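Local coordinates for protein macrophage migration inhibitory factor (Oncomelania hupensis, PDB 6LR3) that belongs to the macrophage migration inhibitory factor family and forms a trimer in which each subunit packs two helices against one face of a beta sheet, at residues F18-L23 with M38-R43; T24-K29 with R78-M83; K29-P34 with A60-I65. One frame throughout, in Å; residues are numbered along the deposited sequence.

Contact 1 of 3, residues F18-L23 with M38-R43. With SO4 (sulfate ion), chain N.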
ATOM      1  N   PHE B  18       7.713 -19.963  -9.286  1.00 17.41           N
ATOM      2  CA  PHE B  18       7.304 -20.470  -7.956  1.00 17.92           C
ATOM      3  C   PHE B  18       7.664 -19.462  -6.867  1.00 16.53           C
ATOM      4  O   PHE B  18       7.475 -19.779  -5.707  1.00 16.31           O
ATOM      5  CB  PHE B  18       7.867 -21.857  -7.677  1.00 20.11           C
ATOM      6  CG  PHE B  18       9.361 -21.913  -7.602  1.00 19.80           C
ATOM      7  CD1 PHE B  18      10.148 -22.033  -8.731  1.00 21.17           C
ATOM      8  CD2 PHE B  18       9.983 -21.892  -6.358  1.00 19.54           C
ATOM      9  CE1 PHE B  18      11.521 -22.174  -8.609  1.00 21.52           C
ATOM     10  CE2 PHE B  18      11.367 -21.947  -6.254  1.00 21.89           C
ATOM     11  CZ  PHE B  18      12.123 -22.097  -7.381  1.00 20.66           C
ATOM     12  N   PHE B  19       8.106 -18.269  -7.212  1.00 15.17           N
ATOM     13  CA  PHE B  19       8.524 -17.237  -6.221  1.00 14.43           C
ATOM     14  C   PHE B  19       7.390 -16.975  -5.227  1.00 15.33           C
ATOM     15  O   PHE B  19       7.632 -17.083  -4.018  1.00 13.16           O
ATOM     16  CB  PHE B  19       8.947 -15.949  -6.925  1.00 14.84           C
ATOM     17  CG  PHE B  19       9.267 -14.837  -5.966  1.00 15.56           C
ATOM     18  CD1 PHE B  19      10.308 -14.897  -5.067  1.00 16.19           C
ATOM     19  CD2 PHE B  19       8.450 -13.742  -5.925  1.00 18.28           C
ATOM     20  CE1 PHE B  19      10.583 -13.843  -4.215  1.00 18.67           C
ATOM     21  CE2 PHE B  19       8.792 -12.617  -5.181  1.00 19.23           C
ATOM     22  CZ  PHE B  19       9.827 -12.700  -4.284  1.00 17.97           C
ATOM     23  N   GLN B  20       6.187 -16.653  -5.694  1.00 14.97           N
ATOM     24  CA  GLN B  20       5.094 -16.323  -4.744  1.00 14.68           C
ATOM     25  C   GLN B  20       4.728 -17.544  -3.886  1.00 14.12           C
ATOM     26  O   GLN B  20       4.468 -17.363  -2.691  1.00 14.21           O
ATOM     27  CB  GLN B  20       3.860 -15.810  -5.464  1.00 13.87           C
ATOM     28  CG  GLN B  20       3.997 -14.375  -5.917  1.00 14.04           C
ATOM     29  CD  GLN B  20       2.993 -14.096  -7.003  1.00 15.95           C
ATOM     30  OE1 GLN B  20       3.195 -14.569  -8.142  1.00 16.02           O
ATOM     31  NE2 GLN B  20       1.919 -13.380  -6.652  1.00 13.47           N
ATOM     32  N   ALA B  21       4.694 -18.741  -4.458  1.00 14.25           N
ATOM     33  CA  ALA B  21       4.449 -20.001  -3.721  1.00 14.56           C
ATOM     34  C   ALA B  21       5.522 -20.191  -2.663  1.00 15.09           C
ATOM     35  O   ALA B  21       5.199 -20.559  -1.522  1.00 14.17           O
ATOM     36  CB  ALA B  21       4.413 -21.169  -4.683  1.00 15.82           C
ATOM     37  N   ALA B  22       6.785 -19.962  -3.010  1.00 14.46           N
ATOM     38  CA  ALA B  22       7.916 -20.187  -2.085  1.00 13.63           C
ATOM     39  C   ALA B  22       7.817 -19.180  -0.949  1.00 14.25           C
ATOM     40  O   ALA B  22       8.019 -19.564   0.218  1.00 15.51           O
ATOM     41  CB  ALA B  22       9.247 -20.089  -2.806  1.00 13.94           C
ATOM     42  N   LEU B  23       7.514 -17.929  -1.277  1.00 15.42           N
ATOM     43  CA  LEU B  23       7.385 -16.864  -0.264  1.00 15.30           C
ATOM     44  C   LEU B  23       6.196 -17.161   0.618  1.00 14.02           C
ATOM     45  O   LEU B  23       6.320 -16.996   1.835  1.00 15.85           O
ATOM     46  CB  LEU B  23       7.289 -15.520  -0.995  1.00 16.70           C
ATOM     47  CG  LEU B  23       7.318 -14.282  -0.129  1.00 19.56           C
ATOM     48  CD1 LEU B  23       8.516 -14.307   0.782  1.00 19.99           C
ATOM     49  CD2 LEU B  23       7.354 -13.058  -1.024  1.00 20.47           C
ATOM     50  N   MET B  38      -2.778 -16.365   3.811  1.00 13.71           N
ATOM     51  CA  MET B  38      -1.518 -15.721   3.384  1.00 15.13           C
ATOM     52  C   MET B  38      -1.689 -15.198   1.951  1.00 14.28           C
ATOM     53  O   MET B  38      -1.864 -16.004   1.021  1.00 14.51           O
ATOM     54  CB  MET B  38      -0.355 -16.713   3.428  1.00 17.83           C
ATOM     55  CG  MET B  38       0.983 -16.131   2.957  1.00 20.94           C
ATOM     56  SD  MET B  38       1.615 -14.837   4.064  1.00 26.53           S
ATOM     57  CE  MET B  38       1.705 -15.828   5.554  1.00 27.26           C
ATOM     58  N   PHE B  39      -1.605 -13.893   1.769  1.00 13.05           N
ATOM     59  CA  PHE B  39      -1.553 -13.290   0.433  1.00 12.51           C
ATOM     60  C   PHE B  39      -0.120 -12.936   0.102  1.00 13.24           C
ATOM     61  O   PHE B  39       0.639 -12.451   0.984  1.00 13.58           O
ATOM     62  CB  PHE B  39      -2.353 -11.999   0.378  1.00 12.30           C
ATOM     63  CG  PHE B  39      -3.838 -12.098   0.591  1.00 13.74           C
ATOM     64  CD1 PHE B  39      -4.360 -12.157   1.862  1.00 13.35           C
ATOM     65  CD2 PHE B  39      -4.707 -12.027  -0.484  1.00 13.54           C
ATOM     66  CE1 PHE B  39      -5.736 -12.160   2.068  1.00 14.28           C
ATOM     67  CE2 PHE B  39      -6.068 -12.032  -0.286  1.00 13.36           C
ATOM     68  CZ  PHE B  39      -6.588 -12.081   0.988  1.00 12.70           C
ATOM     69  N   VAL B  40       0.247 -13.110  -1.161  1.00 13.38           N
ATOM     70  CA  VAL B  40       1.490 -12.543  -1.710  1.00 14.05           C
ATOM     71  C   VAL B  40       1.103 -11.760  -2.951  1.00 13.88           C
ATOM     72  O   VAL B  40       0.625 -12.361  -3.921  1.00 15.42           O
ATOM     73  CB  VAL B  40       2.579 -13.595  -2.005  1.00 14.15           C
ATOM     74  CG1 VAL B  40       3.814 -12.896  -2.540  1.00 15.21           C
ATOM     75  CG2 VAL B  40       2.919 -14.397  -0.772  1.00 15.45           C
ATOM     76  N   ASP B  41       1.271 -10.453  -2.851  1.00 13.95           N
ATOM     77  CA  ASP B  41       0.930  -9.468  -3.897  1.00 13.49           C
ATOM     78  C   ASP B  41       2.253  -9.024  -4.514  1.00 14.00           C
ATOM     79  O   ASP B  41       2.994  -8.264  -3.874  1.00 14.40           O
ATOM     80  CB  ASP B  41       0.098  -8.362  -3.265  1.00 14.71           C
ATOM     81  CG  ASP B  41      -0.428  -7.329  -4.246  1.00 14.92           C
ATOM     82  OD1 ASP B  41      -0.059  -7.420  -5.404  1.00 16.54           O
ATOM     83  OD2 ASP B  41      -1.166  -6.431  -3.764  1.00 17.07           O
ATOM     84  N   LEU B  42       2.569  -9.552  -5.683  1.00 13.96           N
ATOM     85  CA  LEU B  42       3.838  -9.267  -6.382  1.00 12.59           C
ATOM     86  C   LEU B  42       3.627  -8.161  -7.406  1.00 13.87           C
ATOM     87  O   LEU B  42       2.876  -8.348  -8.340  1.00 13.67           O
ATOM     88  CB  LEU B  42       4.351 -10.540  -7.051  1.00 14.72           C
ATOM     89  CG  LEU B  42       5.608 -10.370  -7.898  1.00 15.04           C
ATOM     90  CD1 LEU B  42       6.763  -9.805  -7.107  1.00 15.71           C
ATOM     91  CD2 LEU B  42       5.981 -11.690  -8.529  1.00 16.09           C
ATOM     92  N   ARG B  43       4.276  -7.038  -7.179  1.00 14.45           N
ATOM     93  CA  ARG B  43       4.337  -5.929  -8.157  1.00 15.43           C
ATOM     94  C   ARG B  43       5.720  -5.996  -8.800  1.00 15.76           C
ATOM     95  O   ARG B  43       6.673  -5.420  -8.280  1.00 17.14           O
ATOM     96  CB  ARG B  43       4.103  -4.571  -7.501  1.00 16.40           C
ATOM     97  CG  ARG B  43       2.695  -4.379  -6.961  1.00 17.43           C
ATOM     98  CD  ARG B  43       2.525  -5.006  -5.596  1.00 18.69           C
ATOM     99  NE  ARG B  43       1.236  -4.734  -4.987  1.00 19.92           N
ATOM    100  CZ  ARG B  43       0.943  -3.662  -4.263  1.00 17.69           C
ATOM    101  NH1 ARG B  43       1.853  -2.713  -4.023  1.00 17.00           N
ATOM    102  NH2 ARG B  43      -0.264  -3.576  -3.708  1.00 18.20           N
TER
HETATM  103  S   SO4 N 201       0.038  -0.249  -1.808  1.00 18.97           S
HETATM  104  O1  SO4 N 201      -0.827  -1.397  -2.102  1.00 18.39           O
HETATM  105  O2  SO4 N 201      -0.384   0.912  -2.604  1.00 18.98           O
HETATM  106  O3  SO4 N 201       1.397  -0.592  -2.223  1.00 19.75           O
HETATM  107  O4  SO4 N 201       0.031   0.037  -0.417  1.00 20.20           O
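Q20 lies aslant over V40 and L42, its first torsion (chi1 -77°) placing CG beside the backbone N and the extended chain beyond it crossing both residues at a slant. Q20 CG rests 3.7 Å from V40 CG1, and Q20 NE2 lies 3.8 Å from L42 CB. The amide makes a hydrogen bond, Q20 NE2 to V40 O, 3.2 Å long with an N-H...O angle of 153°; V40 O lies close to the amide plane of Q20, but NE2 stands well above the plane of the V40 carbonyl. On the second subunit R54 binds Q20 OE1. F19 presents a ring edge to L42, F19 CE2 to L42 CD1 at 4.0 Å, and L23 CD2 approaches V40 CG1 at 3.9 Å. On the strand, R43 NE and NH2 reach back to the D41 carboxylate, the NE bond being weak, and R43 NH1 and NH2 hold a sulfate in nearly straight bonds, both 2.8 Å, to its O3 and O1. R43 of each other subunit binds the same ion. Helix 19-23 runs at 144° to strand 39-43: the arrangement is the helix-on-strand packing of a beta-alpha-beta unit, strand 3-8, helix 19-31, strand 39-43.

Contact 2 of 3, residues T24-K29 with R78-M83; sequences TNMMTK and RDMEDM
M26 meets D79 beside, not through, its flat carboxylate: the methionine SD and CE touch the aspartate CB, and M26 SD lies 3.8 Å from the backbone O of D79, whereas the carboxylate itself makes no close contact with the facing helix. No aromatic ring takes part, and there is no stack across the interface. Four thioethers make the contact. M26 keeps its CG anti to the backbone N (chi1 -170°) and runs extended until the bend at chi3, which brings M26 CE to M80, near its backbone N and 3.8 Å from M80 CG. M26 and M83 reach toward each other tip to tip; the separation of 3.2 Å between M26 SD and M83 CE is short for such a pair, so the exact setting of that methyl is doubtful. M27 is folded at both chi2 and chi3 and crosses M80 at about a right angle, with M27 CE 3.8 Å from M80 SD. These two buried side chains also touch V62 and I4, which places them between the helices and the sheet, while D79 marks the exposed border. The helices run nearly antiparallel, at 171°, and the axes of segments 24-29 and 78-83 come no closer than 11.1 Å, a spacing that long methionine chains bridge.

Within helix 24-29, T28 OG1 donates to T24 O at 2.8 Å, and T28 N reaches the same oxygen from the opposite face of its carbonyl plane. E81 and D82 have their partner elsewhere, in salt bridges with R92. With no hydrogen bond or salt bridge linking the two segments, the chemistry is consistent with helices held here by apolar burial and van der Waals packing, through flexible sulfur-containing chains with little directional demand.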
ATOM      1  N   THR B  24       5.080 -17.617   0.037  1.00 14.13           N
ATOM      2  CA  THR B  24       3.888 -18.026   0.797  1.00 14.16           C
ATOM      3  C   THR B  24       4.303 -19.058   1.838  1.00 15.38           C
ATOM      4  O   THR B  24       3.976 -18.886   3.010  1.00 13.36           O
ATOM      5  CB  THR B  24       2.799 -18.614  -0.106  1.00 14.02           C
ATOM      6  OG1 THR B  24       2.312 -17.580  -0.968  1.00 14.69           O
ATOM      7  CG2 THR B  24       1.647 -19.152   0.698  1.00 13.97           C
ATOM      8  N   ASN B  25       4.984 -20.106   1.404  1.00 16.18           N
ATOM      9  CA  ASN B  25       5.358 -21.235   2.294  1.00 16.89           C
ATOM     10  C   ASN B  25       6.312 -20.720   3.372  1.00 16.39           C
ATOM     11  O   ASN B  25       6.117 -21.043   4.534  1.00 16.43           O
ATOM     12  CB  ASN B  25       5.970 -22.379   1.495  1.00 16.86           C
ATOM     13  CG  ASN B  25       4.896 -23.112   0.695  1.00 18.71           C
ATOM     14  OD1 ASN B  25       3.719 -22.991   1.010  1.00 20.67           O
ATOM     15  ND2 ASN B  25       5.270 -23.733  -0.410  1.00 21.48           N
ATOM     16  N   MET B  26       7.296 -19.942   2.991  1.00 16.50           N
ATOM     17  CA  MET B  26       8.338 -19.512   3.937  1.00 17.58           C
ATOM     18  C   MET B  26       7.701 -18.612   4.994  1.00 16.85           C
ATOM     19  O   MET B  26       7.994 -18.797   6.195  1.00 16.20           O
ATOM     20  CB  MET B  26       9.475 -18.778   3.216  1.00 19.77           C
ATOM     21  CG  MET B  26      10.671 -18.544   4.099  1.00 27.95           C
ATOM     22  SD  MET B  26      11.858 -17.440   3.298  1.00 39.04           S
ATOM     23  CE  MET B  26      11.019 -15.883   3.585  1.00 33.81           C
ATOM     24  N   MET B  27       6.822 -17.704   4.582  1.00 16.20           N
ATOM     25  CA  MET B  27       6.252 -16.733   5.539  1.00 16.82           C
ATOM     26  C   MET B  27       5.102 -17.374   6.312  1.00 15.74           C
ATOM     27  O   MET B  27       4.883 -16.934   7.435  1.00 16.52           O
ATOM     28  CB  MET B  27       5.817 -15.445   4.836  1.00 19.63           C
ATOM     29  CG  MET B  27       7.010 -14.665   4.271  1.00 18.76           C
ATOM     30  SD  MET B  27       8.206 -14.211   5.502  1.00 21.78           S
ATOM     31  CE  MET B  27       7.293 -12.926   6.377  1.00 20.38           C
ATOM     32  N   THR B  28       4.427 -18.395   5.788  1.00 15.93           N
ATOM     33  CA  THR B  28       3.427 -19.162   6.573  1.00 15.58           C
ATOM     34  C   THR B  28       4.132 -19.793   7.767  1.00 16.79           C
ATOM     35  O   THR B  28       3.615 -19.688   8.914  1.00 16.98           O
ATOM     36  CB  THR B  28       2.753 -20.234   5.717  1.00 17.98           C
ATOM     37  OG1 THR B  28       1.955 -19.504   4.779  1.00 18.77           O
ATOM     38  CG2 THR B  28       1.894 -21.181   6.519  1.00 19.16           C
ATOM     39  N   LYS B  29       5.282 -20.413   7.509  1.00 17.18           N
ATOM     40  CA  LYS B  29       6.072 -21.066   8.588  1.00 19.09           C
ATOM     41  C   LYS B  29       6.580 -19.996   9.546  1.00 19.32           C
ATOM     42  O   LYS B  29       6.457 -20.184  10.766  1.00 21.03           O
ATOM     43  CB  LYS B  29       7.230 -21.861   8.003  1.00 21.36           C
ATOM     44  CG  LYS B  29       6.782 -23.103   7.251  1.00 31.78           C
ATOM     45  CD  LYS B  29       7.958 -23.960   6.828  1.00 36.15           C
ATOM     46  CE  LYS B  29       7.958 -24.464   5.386  1.00 43.12           C
ATOM     47  NZ  LYS B  29       6.765 -25.288   5.087  1.00 43.41           N
ATOM     48  N   ARG B  78      15.916 -11.172   7.140  1.00 16.93           N
ATOM     49  CA  ARG B  78      17.119 -11.862   6.611  1.00 18.97           C
ATOM     50  C   ARG B  78      16.657 -12.994   5.691  1.00 17.88           C
ATOM     51  O   ARG B  78      17.255 -13.165   4.607  1.00 16.75           O
ATOM     52  CB  ARG B  78      18.049 -12.302   7.748  1.00 22.62           C
ATOM     53  CG  ARG B  78      18.689 -11.140   8.497  1.00 26.92           C
ATOM     54  CD  ARG B  78      19.845 -11.588   9.403  1.00 36.77           C
ATOM     55  NE  ARG B  78      20.882 -11.953   8.441  1.00 49.05           N
ATOM     56  CZ  ARG B  78      21.840 -11.148   7.944  1.00 53.11           C
ATOM     57  NH1 ARG B  78      22.025  -9.942   8.460  1.00 42.78           N
ATOM     58  NH2 ARG B  78      22.619 -11.566   6.941  1.00 47.70           N
ATOM     59  N   ASP B  79      15.642 -13.757   6.089  1.00 17.11           N
ATOM     60  CA  ASP B  79      15.126 -14.890   5.286  1.00 18.45           C
ATOM     61  C   ASP B  79      14.500 -14.358   4.004  1.00 15.89           C
ATOM     62  O   ASP B  79      14.728 -14.955   2.953  1.00 15.93           O
ATOM     63  CB  ASP B  79      14.149 -15.722   6.098  1.00 20.53           C
ATOM     64  CG  ASP B  79      14.832 -16.622   7.113  1.00 24.34           C
ATOM     65  OD1 ASP B  79      16.078 -16.787   7.025  1.00 26.05           O
ATOM     66  OD2 ASP B  79      14.127 -17.112   7.977  1.00 23.84           O
ATOM     67  N   MET B  80      13.719 -13.281   4.087  1.00 14.48           N
ATOM     68  CA  MET B  80      13.120 -12.653   2.877  1.00 15.14           C
ATOM     69  C   MET B  80      14.238 -12.120   1.986  1.00 15.28           C
ATOM     70  O   MET B  80      14.189 -12.360   0.780  1.00 14.45           O
ATOM     71  CB  MET B  80      12.152 -11.537   3.277  1.00 15.46           C
ATOM     72  CG  MET B  80      10.915 -12.081   3.890  1.00 16.48           C
ATOM     73  SD  MET B  80       9.828 -10.757   4.574  1.00 16.46           S
ATOM     74  CE  MET B  80       9.333  -9.973   3.043  1.00 16.51           C
ATOM     75  N   GLU B  81      15.209 -11.408   2.539  1.00 16.05           N
ATOM     76  CA  GLU B  81      16.342 -10.898   1.743  1.00 14.97           C
ATOM     77  C   GLU B  81      16.980 -12.074   1.007  1.00 15.21           C
ATOM     78  O   GLU B  81      17.240 -11.950  -0.189  1.00 15.10           O
ATOM     79  CB  GLU B  81      17.375 -10.226   2.630  1.00 15.64           C
ATOM     80  CG  GLU B  81      16.946  -8.851   3.088  1.00 15.38           C
ATOM     81  CD  GLU B  81      17.930  -8.301   4.128  1.00 18.76           C
ATOM     82  OE1 GLU B  81      18.798  -9.092   4.592  1.00 18.56           O
ATOM     83  OE2 GLU B  81      17.828  -7.097   4.428  1.00 17.32           O
ATOM     84  N   ASP B  82      17.229 -13.174   1.712  1.00 15.60           N
ATOM     85  CA  ASP B  82      17.926 -14.324   1.072  1.00 15.29           C
ATOM     86  C   ASP B  82      17.106 -14.802  -0.136  1.00 14.85           C
ATOM     87  O   ASP B  82      17.707 -15.124  -1.191  1.00 15.20           O
ATOM     88  CB  ASP B  82      18.154 -15.462   2.051  1.00 15.53           C
ATOM     89  CG  ASP B  82      19.207 -15.191   3.100  1.00 18.97           C
ATOM     90  OD1 ASP B  82      19.870 -14.156   3.054  1.00 18.14           O
ATOM     91  OD2 ASP B  82      19.332 -16.039   3.967  1.00 22.30           O
ATOM     92  N   MET B  83      15.786 -14.902   0.026  1.00 16.53           N
ATOM     93  CA  MET B  83      14.913 -15.365  -1.071  1.00 15.18           C
ATOM     94  C   MET B  83      14.921 -14.323  -2.192  1.00 15.40           C
ATOM     95  O   MET B  83      14.930 -14.711  -3.347  1.00 14.89           O
ATOM     96  CB  MET B  83      13.485 -15.606  -0.557  1.00 16.63           C
ATOM     97  CG  MET B  83      12.644 -16.231  -1.590  1.00 17.53           C
ATOM     98  SD  MET B  83      11.090 -16.810  -0.900  1.00 20.97           S
ATOM     99  CE  MET B  83      11.597 -18.156   0.153  1.00 24.77           C
TER

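Contact 3 of 3, residues K29-P34 with A60-I65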
ATOM      1  N   LYS B  29       5.282 -20.413   7.509  1.00 17.18           N
ATOM      2  CA  LYS B  29       6.072 -21.066   8.588  1.00 19.09           C
ATOM      3  C   LYS B  29       6.580 -19.996   9.546  1.00 19.32           C
ATOM      4  O   LYS B  29       6.457 -20.184  10.766  1.00 21.03           O
ATOM      5  CB  LYS B  29       7.230 -21.861   8.003  1.00 21.36           C
ATOM      6  CG  LYS B  29       6.782 -23.103   7.251  1.00 31.78           C
ATOM      7  CD  LYS B  29       7.958 -23.960   6.828  1.00 36.15           C
ATOM      8  CE  LYS B  29       7.958 -24.464   5.386  1.00 43.12           C
ATOM      9  NZ  LYS B  29       6.765 -25.288   5.087  1.00 43.41           N
ATOM     10  N   ALA B  30       7.151 -18.903   9.023  1.00 17.05           N
ATOM     11  CA  ALA B  30       7.761 -17.858   9.867  1.00 17.41           C
ATOM     12  C   ALA B  30       6.709 -17.206  10.756  1.00 17.77           C
ATOM     13  O   ALA B  30       7.002 -16.978  11.925  1.00 19.23           O
ATOM     14  CB  ALA B  30       8.497 -16.855   9.016  1.00 18.45           C
ATOM     15  N   LEU B  31       5.544 -16.871  10.224  1.00 17.30           N
ATOM     16  CA  LEU B  31       4.501 -16.120  10.965  1.00 17.19           C
ATOM     17  C   LEU B  31       3.591 -17.073  11.742  1.00 18.45           C
ATOM     18  O   LEU B  31       2.802 -16.579  12.532  1.00 17.13           O
ATOM     19  CB  LEU B  31       3.672 -15.286   9.987  1.00 16.21           C
ATOM     20  CG  LEU B  31       4.474 -14.139   9.356  1.00 16.65           C
ATOM     21  CD1 LEU B  31       3.695 -13.471   8.232  1.00 16.62           C
ATOM     22  CD2 LEU B  31       4.846 -13.089  10.375  1.00 17.73           C
ATOM     23  N   GLN B  32       3.693 -18.396  11.502  1.00 18.82           N
ATOM     24  CA  GLN B  32       2.794 -19.391  12.143  1.00 20.85           C
ATOM     25  C   GLN B  32       1.353 -18.919  12.014  1.00 20.44           C
ATOM     26  O   GLN B  32       0.606 -18.845  13.030  1.00 20.21           O
ATOM     27  CB  GLN B  32       3.195 -19.579  13.610  1.00 24.34           C
ATOM     28  CG  GLN B  32       4.591 -20.144  13.774  1.00 31.01           C
ATOM     29  CD  GLN B  32       4.568 -21.622  13.563  1.00 45.67           C
ATOM     30  OE1 GLN B  32       4.080 -22.351  14.449  1.00 47.62           O
ATOM     31  NE2 GLN B  32       5.076 -22.057  12.395  1.00 59.42           N
ATOM     32  N   LYS B  33       0.937 -18.668  10.778  1.00 18.50           N
ATOM     33  CA  LYS B  33      -0.454 -18.313  10.426  1.00 20.30           C
ATOM     34  C   LYS B  33      -0.944 -19.348   9.435  1.00 19.17           C
ATOM     35  O   LYS B  33      -0.131 -19.962   8.717  1.00 18.20           O
ATOM     36  CB  LYS B  33      -0.477 -16.902   9.812  1.00 21.26           C
ATOM     37  CG  LYS B  33      -0.227 -15.793  10.808  1.00 23.88           C
ATOM     38  CD  LYS B  33      -1.448 -15.576  11.692  1.00 26.00           C
ATOM     39  CE  LYS B  33      -1.231 -14.388  12.580  1.00 29.40           C
ATOM     40  NZ  LYS B  33      -2.424 -14.155  13.409  1.00 31.90           N
ATOM     41  N   PRO B  34      -2.269 -19.557   9.320  1.00 17.04           N
ATOM     42  CA  PRO B  34      -2.803 -20.511   8.357  1.00 18.72           C
ATOM     43  C   PRO B  34      -2.390 -20.060   6.953  1.00 16.60           C
ATOM     44  O   PRO B  34      -2.564 -18.896   6.617  1.00 16.51           O
ATOM     45  CB  PRO B  34      -4.308 -20.470   8.561  1.00 18.37           C
ATOM     46  CG  PRO B  34      -4.468 -19.927   9.967  1.00 20.20           C
ATOM     47  CD  PRO B  34      -3.329 -18.944  10.138  1.00 19.09           C
ATOM     48  N   ALA B  60       9.468  -4.234   0.203  1.00 13.07           N
ATOM     49  CA  ALA B  60       8.429  -5.223   0.522  1.00 13.04           C
ATOM     50  C   ALA B  60       7.765  -4.839   1.843  1.00 12.70           C
ATOM     51  O   ALA B  60       8.423  -4.176   2.672  1.00 13.40           O
ATOM     52  CB  ALA B  60       9.005  -6.608   0.573  1.00 13.02           C
ATOM     53  N   THR B  61       6.528  -5.263   2.024  1.00 12.23           N
ATOM     54  CA  THR B  61       5.800  -5.061   3.284  1.00 12.58           C
ATOM     55  C   THR B  61       5.225  -6.404   3.743  1.00 13.67           C
ATOM     56  O   THR B  61       4.814  -7.236   2.928  1.00 12.41           O
ATOM     57  CB  THR B  61       4.748  -3.955   3.188  1.00 14.65           C
ATOM     58  OG1 THR B  61       3.714  -4.346   2.293  1.00 15.10           O
ATOM     59  CG2 THR B  61       5.339  -2.637   2.734  1.00 14.36           C
ATOM     60  N   VAL B  62       5.153  -6.542   5.055  1.00 14.32           N
ATOM     61  CA  VAL B  62       4.577  -7.712   5.734  1.00 14.95           C
ATOM     62  C   VAL B  62       3.508  -7.205   6.679  1.00 14.45           C
ATOM     63  O   VAL B  62       3.847  -6.556   7.630  1.00 16.79           O
ATOM     64  CB  VAL B  62       5.650  -8.508   6.482  1.00 14.25           C
ATOM     65  CG1 VAL B  62       5.033  -9.679   7.222  1.00 14.02           C
ATOM     66  CG2 VAL B  62       6.760  -8.954   5.524  1.00 13.82           C
ATOM     67  N   GLU B  63       2.247  -7.400   6.321  1.00 13.65           N
ATOM     68  CA  GLU B  63       1.079  -7.038   7.148  1.00 14.09           C
ATOM     69  C   GLU B  63       0.656  -8.300   7.894  1.00 14.92           C
ATOM     70  O   GLU B  63       0.408  -9.326   7.256  1.00 14.36           O
ATOM     71  CB  GLU B  63      -0.040  -6.469   6.297  1.00 14.42           C
ATOM     72  CG  GLU B  63       0.284  -5.115   5.682  1.00 16.61           C
ATOM     73  CD  GLU B  63      -0.685  -4.689   4.590  1.00 18.13           C
ATOM     74  OE1 GLU B  63      -0.440  -5.069   3.437  1.00 18.78           O
ATOM     75  OE2 GLU B  63      -1.723  -4.036   4.918  1.00 20.79           O
ATOM     76  N   CYS B  64       0.582  -8.234   9.207  1.00 14.18           N
ATOM     77  CA  CYS B  64       0.241  -9.420  10.020  1.00 15.67           C
ATOM     78  C   CYS B  64      -0.449  -8.986  11.307  1.00 15.87           C
ATOM     79  O   CYS B  64      -0.044  -7.979  11.889  1.00 14.43           O
ATOM     80  CB  CYS B  64       1.488 -10.232  10.326  1.00 15.93           C
ATOM     81  SG  CYS B  64       1.116 -11.874  11.002  1.00 16.51           S
ATOM     82  N   ILE B  65      -1.462  -9.738  11.704  1.00 15.25           N
ATOM     83  CA  ILE B  65      -2.098  -9.619  13.028  1.00 16.32           C
ATOM     84  C   ILE B  65      -1.208 -10.403  14.003  1.00 16.42           C
ATOM     85  O   ILE B  65      -1.057 -11.622  13.806  1.00 17.28           O
ATOM     86  CB  ILE B  65      -3.538 -10.152  13.007  1.00 17.00           C
ATOM     87  CG1 ILE B  65      -4.386  -9.415  11.962  1.00 18.26           C
ATOM     88  CG2 ILE B  65      -4.154 -10.024  14.419  1.00 18.00           C
ATOM     89  CD1 ILE B  65      -5.722 -10.126  11.689  1.00 17.57           C
TER
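L31 and K33 bring the C-terminal end of helix 19-31 and the turn after it onto strand 58-64, a helix-on-sheet packing in the alpha/beta fold of the MIF family. The apolar part is built from L31, V62 and C64. L31 has CG beside its backbone N (chi1 -68°), and both its methyls face the strand: L31 CD1 reaches V62 CG1 at 4.1 Å, the two side chains lying oblique to one another, and also lies against C64 SG, which L31 CD2 meets at 4.0 Å. V62 and C64, two residues apart on the strand, both point their CB toward the helix, whereas E63 between them points away and forms a salt bridge with R98 of the second subunit. From helix 70-88, M76 packs on L31 and M80 on V62.

The second kind of contact is mixed. The bend of K33 at chi2 (-74°) turns the otherwise extended chain past C64, with K33 CE 3.8 Å from C64 SG, before its tip arrives at the carbonyl of I65. There K33 NZ gives a weak hydrogen bond to I65 O at 2.9 Å. The ammonium also forms a salt bridge with E119; it is probably held mainly by that carboxylate, with the I65 oxygen as a weaker second partner.

Polar bonds at the turn form the third group. R67 donates to the backbone oxygens of L31 and Q32, joining the residues where the helix gives way to the turn. Q32, with positive phi, folds its side chain back on the helix: Q32 NE2 reaches K29 O at 2.8 Å with an N-H...O angle of 168°, in the carbonyl plane and on a lone pair.

In the fold
All three contacts use helix 19-31, taken in turn from its N-terminal to its C-terminal end. Contact 1 sets it on strand 39-43, contact 2 beside helix 70-88, and contact 3 on strand 58-64 of the same sheet. Centres of contacts 1 and 2, and of 2 and 3, are about 10 Å apart; those of 1 and 3 are about 12 Å apart. M38 ties them together, M38 CE lying 3.7 Å from T28 N and 4.1 Å from L31 CD1. Contacts 2 and 3 join where M80 SD meets V62 CG2 at 3.7 Å. The sulfate, probably from the crystallisation liquor, sits off the strand of contact 1, bound by R43 of all three subunits.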